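PDB 2O0A: spindle pole body-associated protein VIK1, which recruits the minus end-directed motor KAR3 to microtubules and, as a heterodimer with it, cross-links antiparallel microtubules and helps target KAR3 to the spindle pole body. Local coordinates for residues T249-A252 with L253-K257; K274-N277 with K278-I282; N176-E179 with D180-L183. All coordinates share one frame; numbering follows the deposited sequence.

Interaction 1 (T249-A252 with L253-K257)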
loop_
_atom_site.group_PDB
_atom_site.type_symbol
_atom_site.label_atom_id
_atom_site.label_comp_id
_atom_site.label_asym_id
_atom_site.label_seq_id
_atom_site.Cartn_x
_atom_site.Cartn_y
_atom_site.Cartn_z
ATOM N N THR A 249 1.525 -3.057 -20.995
ATOM C CA THR A 249 1.183 -4.330 -20.351
ATOM C C THR A 249 0.051 -4.083 -19.337
ATOM O O THR A 249 -0.078 -2.962 -18.831
ATOM C CB THR A 249 2.400 -4.966 -19.632
ATOM O OG1 THR A 249 2.819 -4.130 -18.539
ATOM C CG2 THR A 249 3.567 -5.172 -20.598
ATOM N N PRO A 250 -0.796 -5.104 -19.067
ATOM C CA PRO A 250 -1.823 -4.986 -18.025
ATOM C C PRO A 250 -1.290 -4.351 -16.738
ATOM O O PRO A 250 -1.910 -3.417 -16.219
ATOM C CB PRO A 250 -2.225 -6.442 -17.777
ATOM C CG PRO A 250 -2.085 -7.067 -19.114
ATOM C CD PRO A 250 -0.880 -6.414 -19.747
ATOM N N ILE A 251 -0.140 -4.831 -16.263
ATOM C CA ILE A 251 0.472 -4.308 -15.042
ATOM C C ILE A 251 0.806 -2.815 -15.147
ATOM O O ILE A 251 0.468 -2.030 -14.259
ATOM C CB ILE A 251 1.695 -5.159 -14.611
ATOM C CG1 ILE A 251 1.212 -6.476 -13.979
ATOM C CG2 ILE A 251 2.613 -4.385 -13.647
ATOM C CD1 ILE A 251 2.252 -7.579 -13.921
ATOM N N ALA A 252 1.454 -2.412 -16.239
ATOM C CA ALA A 252 1.813 -1.005 -16.404
ATOM C C ALA A 252 0.574 -0.133 -16.498
ATOM O O ALA A 252 0.538 0.967 -15.937
ATOM C CB ALA A 252 2.696 -0.815 -17.635
ATOM N N LEU A 253 -0.451 -0.627 -17.192
ATOM C CA LEU A 253 -1.702 0.119 -17.344
ATOM C C LEU A 253 -2.424 0.304 -16.002
ATOM O O LEU A 253 -2.939 1.388 -15.715
ATOM C CB LEU A 253 -2.616 -0.534 -18.392
ATOM C CG LEU A 253 -2.150 -0.474 -19.859
ATOM C CD1 LEU A 253 -3.163 -1.148 -20.769
ATOM C CD2 LEU A 253 -1.884 0.948 -20.349
ATOM N N VAL A 254 -2.446 -0.743 -15.175
ATOM C CA VAL A 254 -3.005 -0.627 -13.813
ATOM C C VAL A 254 -2.282 0.442 -12.981
ATOM O O VAL A 254 -2.915 1.333 -12.404
ATOM C CB VAL A 254 -2.970 -1.976 -13.053
ATOM C CG1 VAL A 254 -3.314 -1.772 -11.565
ATOM C CG2 VAL A 254 -3.928 -2.951 -13.679
ATOM N N LEU A 255 -0.957 0.344 -12.936
ATOM C CA LEU A 255 -0.136 1.264 -12.154
ATOM C C LEU A 255 -0.272 2.705 -12.649
ATOM O O LEU A 255 -0.462 3.630 -11.865
ATOM C CB LEU A 255 1.320 0.805 -12.152
ATOM C CG LEU A 255 1.541 -0.479 -11.348
ATOM C CD1 LEU A 255 2.900 -1.083 -11.671
ATOM C CD2 LEU A 255 1.419 -0.170 -9.874
ATOM N N LYS A 256 -0.246 2.884 -13.964
ATOM C CA LYS A 256 -0.428 4.221 -14.515
ATOM C C LYS A 256 -1.784 4.802 -14.174
ATOM O O LYS A 256 -1.887 5.988 -13.852
ATOM C CB LYS A 256 -0.263 4.201 -16.028
ATOM C CG LYS A 256 1.172 4.111 -16.447
ATOM C CD LYS A 256 1.306 3.761 -17.923
ATOM C CE LYS A 256 2.764 3.568 -18.279
ATOM N NZ LYS A 256 3.540 4.840 -18.236
ATOM N N LYS A 257 -2.820 3.971 -14.264
ATOM C CA LYS A 257 -4.177 4.392 -13.945
ATOM C C LYS A 257 -4.313 4.791 -12.483
ATOM O O LYS A 257 -4.911 5.802 -12.164
ATOM C CB LYS A 257 -5.193 3.291 -14.277
ATOM C CG LYS A 257 -6.632 3.666 -13.925
ATOM C CD LYS A 257 -7.142 4.787 -14.817
ATOM C CE LYS A 257 -8.642 4.767 -14.901
ATOM N NZ LYS A 257 -9.092 5.677 -15.991
#
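Ile251 and Leu255, one helical turn apart, meet because of their first torsions: in Ile251 chi1 of -76° sets CG1 beside the backbone N, which leaves CG2 anti to that N and facing Leu255, while Leu255 holds CG anti to its carbonyl carbon (chi1 -70°). The two side chains then run side by side in the same direction, with Ile251 CG2 3.9 Å from Leu255 CD1. Both are buried, resting on Met198 of strand 197-207, and Leu255 also reaches Phe237 and Ile241 of helix 231-243. Branched aliphatic residues suit this inward face. Val254 faces strand 157-160 and puts CG2 3.3 Å from Pro250 O, the same carbonyl that accepts a hydrogen bond from Val254 N. On another flank Ala252, small enough to sit close to helix 231-243 at Ser240, receives the bond from Lys256 N at its O. The first methylenes of Lys256 pass alongside that carbonyl, CG lying 3.2 Å from Ala252 O, before the chain bends near its end. Thr249 starts the helix. Its OG1 accepts from Ala252 N (3.2 Å, 161° at the hydrogen), and its O takes the first main-chain bond, from Leu253 N at 2.9 Å. Pro250 suits the next position, since the first turn needs no donor from its nitrogen. Together these features make a threonine N-cap followed by proline, opening helix 250-261 of this kinesin-like motor homology domain.

Interaction 2 (K274-N277 with K278-I282)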
loop_
_atom_site.group_PDB
_atom_site.type_symbol
_atom_site.label_atom_id
_atom_site.label_comp_id
_atom_site.label_asym_id
_atom_site.label_seq_id
_atom_site.Cartn_x
_atom_site.Cartn_y
_atom_site.Cartn_z
ATOM N N LYS A 274 20.404 -7.171 0.505
ATOM C CA LYS A 274 20.858 -7.255 -0.888
ATOM C C LYS A 274 20.058 -6.349 -1.825
ATOM O O LYS A 274 20.591 -5.843 -2.795
ATOM C CB LYS A 274 20.906 -8.702 -1.391
ATOM C CG LYS A 274 19.571 -9.386 -1.533
ATOM C CD LYS A 274 19.759 -10.736 -2.203
ATOM C CE LYS A 274 18.505 -11.166 -2.930
ATOM N NZ LYS A 274 18.819 -12.098 -4.054
ATOM N N ASN A 275 18.800 -6.091 -1.473
ATOM C CA ASN A 275 17.921 -5.289 -2.321
ATOM C C ASN A 275 17.664 -3.853 -1.870
ATOM O O ASN A 275 17.016 -3.088 -2.582
ATOM C CB ASN A 275 16.593 -6.023 -2.542
ATOM C CG ASN A 275 16.777 -7.349 -3.261
ATOM O OD1 ASN A 275 16.138 -8.343 -2.923
ATOM N ND2 ASN A 275 17.665 -7.367 -4.249
ATOM N N VAL A 276 18.199 -3.468 -0.715
ATOM C CA VAL A 276 17.855 -2.173 -0.140
ATOM C C VAL A 276 18.252 -0.973 -1.018
ATOM O O VAL A 276 17.486 -0.030 -1.140
ATOM C CB VAL A 276 18.350 -2.034 1.323
ATOM C CG1 VAL A 276 19.872 -1.826 1.389
ATOM C CG2 VAL A 276 17.600 -0.908 2.049
ATOM N N ASN A 277 19.416 -1.024 -1.665
ATOM C CA ASN A 277 19.873 0.124 -2.434
ATOM C C ASN A 277 18.989 0.464 -3.651
ATOM O O ASN A 277 18.745 1.640 -3.939
ATOM C CB ASN A 277 21.364 -0.020 -2.788
ATOM C CG ASN A 277 22.260 -0.100 -1.541
ATOM O OD1 ASN A 277 21.853 0.264 -0.438
ATOM N ND2 ASN A 277 23.489 -0.571 -1.724
ATOM N N LYS A 278 18.494 -0.571 -4.334
ATOM C CA LYS A 278 17.566 -0.418 -5.451
ATOM C C LYS A 278 16.246 0.186 -4.984
ATOM O O LYS A 278 15.712 1.101 -5.624
ATOM C CB LYS A 278 17.318 -1.770 -6.114
ATOM C CG LYS A 278 18.470 -2.223 -7.007
ATOM C CD LYS A 278 18.146 -2.008 -8.458
ATOM C CE LYS A 278 18.827 -3.051 -9.353
ATOM N NZ LYS A 278 20.318 -3.024 -9.251
ATOM N N LEU A 279 15.734 -0.319 -3.861
ATOM C CA LEU A 279 14.494 0.210 -3.288
ATOM C C LEU A 279 14.653 1.667 -2.833
ATOM O O LEU A 279 13.742 2.480 -3.009
ATOM C CB LEU A 279 13.937 -0.705 -2.175
ATOM C CG LEU A 279 12.992 -1.848 -2.622
ATOM C CD1 LEU A 279 13.613 -2.812 -3.634
ATOM C CD2 LEU A 279 12.390 -2.628 -1.441
ATOM N N LEU A 280 15.818 2.022 -2.290
ATOM C CA LEU A 280 16.075 3.432 -1.979
ATOM C C LEU A 280 16.064 4.281 -3.249
ATOM O O LEU A 280 15.449 5.333 -3.287
ATOM C CB LEU A 280 17.392 3.599 -1.208
ATOM C CG LEU A 280 17.417 3.001 0.201
ATOM C CD1 LEU A 280 18.846 2.982 0.710
ATOM C CD2 LEU A 280 16.499 3.790 1.149
ATOM N N THR A 281 16.718 3.811 -4.311
ATOM C CA THR A 281 16.682 4.541 -5.579
ATOM C C THR A 281 15.253 4.765 -6.093
ATOM O O THR A 281 14.893 5.858 -6.527
ATOM C CB THR A 281 17.556 3.842 -6.637
ATOM O OG1 THR A 281 18.912 3.872 -6.187
ATOM C CG2 THR A 281 17.445 4.547 -8.003
ATOM N N ILE A 282 14.434 3.727 -6.016
ATOM C CA ILE A 282 13.048 3.810 -6.466
ATOM C C ILE A 282 12.267 4.808 -5.626
ATOM O O ILE A 282 11.477 5.583 -6.164
ATOM C CB ILE A 282 12.398 2.419 -6.496
ATOM C CG1 ILE A 282 13.116 1.577 -7.557
ATOM C CG2 ILE A 282 10.894 2.519 -6.807
ATOM C CD1 ILE A 282 12.732 0.133 -7.605
HETATM O O HOH W 1 20.006 -3.246 -4.335
#
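Val276 and Leu280 project from the same flank of the first turns of helix 276-289, the C-terminal helix of the modelled motor homology domain. Their branches approach loosely, Val276 CG2 standing 4.3 Å from Leu280 CD1. Leu280 CG lies beside its own backbone N (chi1 -67°), and this carries it over the carbonyl below, 3.3 Å from Val276 O. That oxygen accepts Leu280 N at 2.9 Å, nearly end-on. Val276 packs on Leu37 and Leu270, whereas Leu280 turns to Phe61 and Tyr59, so aliphatic branches fit both places. Leu279 points along a different side: its CD1 comes 3.6 Å from Asn275 O, whose bond from Leu279 N is weak, and its side chain also covers Leu270 of strand 265-270. The outward side is polar. Asn277 and Thr281 are exposed there, and Asn277 O accepts Thr281 N at 3.0 Å from a donor tilted 27° out of the carbonyl plane. Lys278, also exposed, bends its long chain away from the preceding turn toward Glu235 of helix 231-243. At the start of the helix one water bridges the backbone, donating to Lys274 O and accepting from Lys278 N, each at 3.1 Å.

Interaction 3 (N176-E179 with D180-L183)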
loop_
_atom_site.group_PDB
_atom_site.type_symbol
_atom_site.label_atom_id
_atom_site.label_comp_id
_atom_site.label_asym_id
_atom_site.label_seq_id
_atom_site.Cartn_x
_atom_site.Cartn_y
_atom_site.Cartn_z
ATOM N N ASN A 176 -17.436 -10.370 8.549
ATOM C CA ASN A 176 -16.584 -10.591 9.717
ATOM C C ASN A 176 -15.121 -10.788 9.306
ATOM O O ASN A 176 -14.549 -11.870 9.474
ATOM C CB ASN A 176 -17.094 -11.785 10.536
ATOM C CG ASN A 176 -18.564 -11.651 10.926
ATOM O OD1 ASN A 176 -18.977 -10.655 11.519
ATOM N ND2 ASN A 176 -19.357 -12.661 10.587
ATOM N N GLY A 177 -14.530 -9.739 8.745
ATOM C CA GLY A 177 -13.111 -9.724 8.412
ATOM C C GLY A 177 -12.631 -10.953 7.667
ATOM O O GLY A 177 -13.269 -11.397 6.704
ATOM N N LEU A 178 -11.519 -11.518 8.133
ATOM C CA LEU A 178 -10.865 -12.638 7.457
ATOM C C LEU A 178 -11.720 -13.904 7.329
ATOM O O LEU A 178 -11.434 -14.765 6.499
ATOM C CB LEU A 178 -9.534 -12.962 8.139
ATOM C CG LEU A 178 -8.422 -11.916 8.017
ATOM C CD1 LEU A 178 -7.357 -12.195 9.055
ATOM C CD2 LEU A 178 -7.820 -11.929 6.624
ATOM N N GLU A 179 -12.784 -13.991 8.128
ATOM C CA GLU A 179 -13.682 -15.159 8.161
ATOM C C GLU A 179 -14.462 -15.363 6.862
ATOM O O GLU A 179 -14.904 -16.471 6.553
ATOM C CB GLU A 179 -14.659 -15.024 9.338
ATOM C CG GLU A 179 -13.974 -15.092 10.697
ATOM C CD GLU A 179 -14.838 -14.580 11.836
ATOM O OE1 GLU A 179 -16.049 -14.891 11.870
ATOM O OE2 GLU A 179 -14.301 -13.866 12.708
ATOM N N ASP A 180 -14.630 -14.291 6.105
ATOM C CA ASP A 180 -15.349 -14.355 4.838
ATOM C C ASP A 180 -14.430 -14.602 3.660
ATOM O O ASP A 180 -14.886 -14.705 2.508
ATOM C CB ASP A 180 -16.160 -13.083 4.642
ATOM C CG ASP A 180 -17.314 -12.995 5.609
ATOM O OD1 ASP A 180 -17.949 -14.039 5.872
ATOM O OD2 ASP A 180 -17.572 -11.895 6.123
ATOM N N LEU A 181 -13.135 -14.693 3.945
ATOM C CA LEU A 181 -12.144 -14.872 2.895
ATOM C C LEU A 181 -11.550 -16.274 2.946
ATOM O O LEU A 181 -11.641 -16.949 3.988
ATOM C CB LEU A 181 -11.054 -13.798 3.011
ATOM C CG LEU A 181 -11.575 -12.371 2.828
ATOM C CD1 LEU A 181 -10.488 -11.376 3.189
ATOM C CD2 LEU A 181 -12.101 -12.131 1.420
ATOM N N PRO A 182 -10.932 -16.722 1.837
ATOM C CA PRO A 182 -10.417 -18.083 1.818
ATOM C C PRO A 182 -9.410 -18.356 2.927
ATOM O O PRO A 182 -8.725 -17.449 3.422
ATOM C CB PRO A 182 -9.745 -18.188 0.444
ATOM C CG PRO A 182 -10.471 -17.184 -0.390
ATOM C CD PRO A 182 -10.694 -16.048 0.549
ATOM N N LEU A 183 -9.323 -19.620 3.316
ATOM C CA LEU A 183 -8.361 -20.022 4.324
ATOM C C LEU A 183 -6.914 -19.706 3.966
ATOM O O LEU A 183 -6.071 -19.553 4.870
ATOM C CB LEU A 183 -8.516 -21.517 4.628
ATOM C CG LEU A 183 -9.821 -21.875 5.347
ATOM C CD1 LEU A 183 -10.123 -23.363 5.125
ATOM C CD2 LEU A 183 -9.765 -21.516 6.823
HETATM O O HOH W 2 -9.012 -15.700 5.607
#
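Asp180 folds back on Asn176 across a short 3-10 turn, in which Asp180 N donates to Gly177 O and Leu181 N to Leu178 O, each three residues back. The turn belongs to the loop between strands 172-174 and 197-207 of the motor homology domain. Gly177 enters it with a positive phi of 48°, a backbone shape that glycine adopts more readily than residues with a side chain. Both donors stand above the plane of their carbonyls, and Leu181 N lies 3.1 Å from Leu178 O. The carboxylate of Asp180 ties the turn to its own beginning. With CG anti to the carbonyl carbon (chi1 -69°), the group reaches back past the turn, and OD2 also accepts from Glu175 N. An aspartate suits this place because its short side chain brings one oxygen within range of two successive backbone N-H groups. On the apolar side, Leu178 and Leu181 approach only distantly, CD2 of Leu178 being 4.4 Å from CD1 of Leu181. Both rest on Ile112 of helix 105-116, and Leu178 reaches Phe185 as well, surroundings that suit leucine. Glu179, by contrast, extends its chain on the exposed side. A water lies close to Leu178 O and Pro182 O, at 2.7 and 2.8 Å. The carboxylate's bond across the turn runs from Asn176 N to Asp180 OD2, 2.9 Å long, met on the syn side of the carboxylate and 34° out of its plane.

All three contacts are local and partly buried, with apolar side chains packed against the rest of the fold. Interactions 1 and 2 open separate helices, 250-261 and 276-289, which both pack against helix 231-243; their centres are 22 Å apart. Their starts differ: a threonine side chain caps the first, whereas a bridging water joins backbone groups at the second. Interaction 3 lies on the opposite side of the chain's centre from interaction 2, in a loop beside helix 105-116. There i-to-i+3 bonds replace the i-to-i+4 ladder of the helices, and a charged carboxylate gripping main-chain N-H groups supplies the polar anchor.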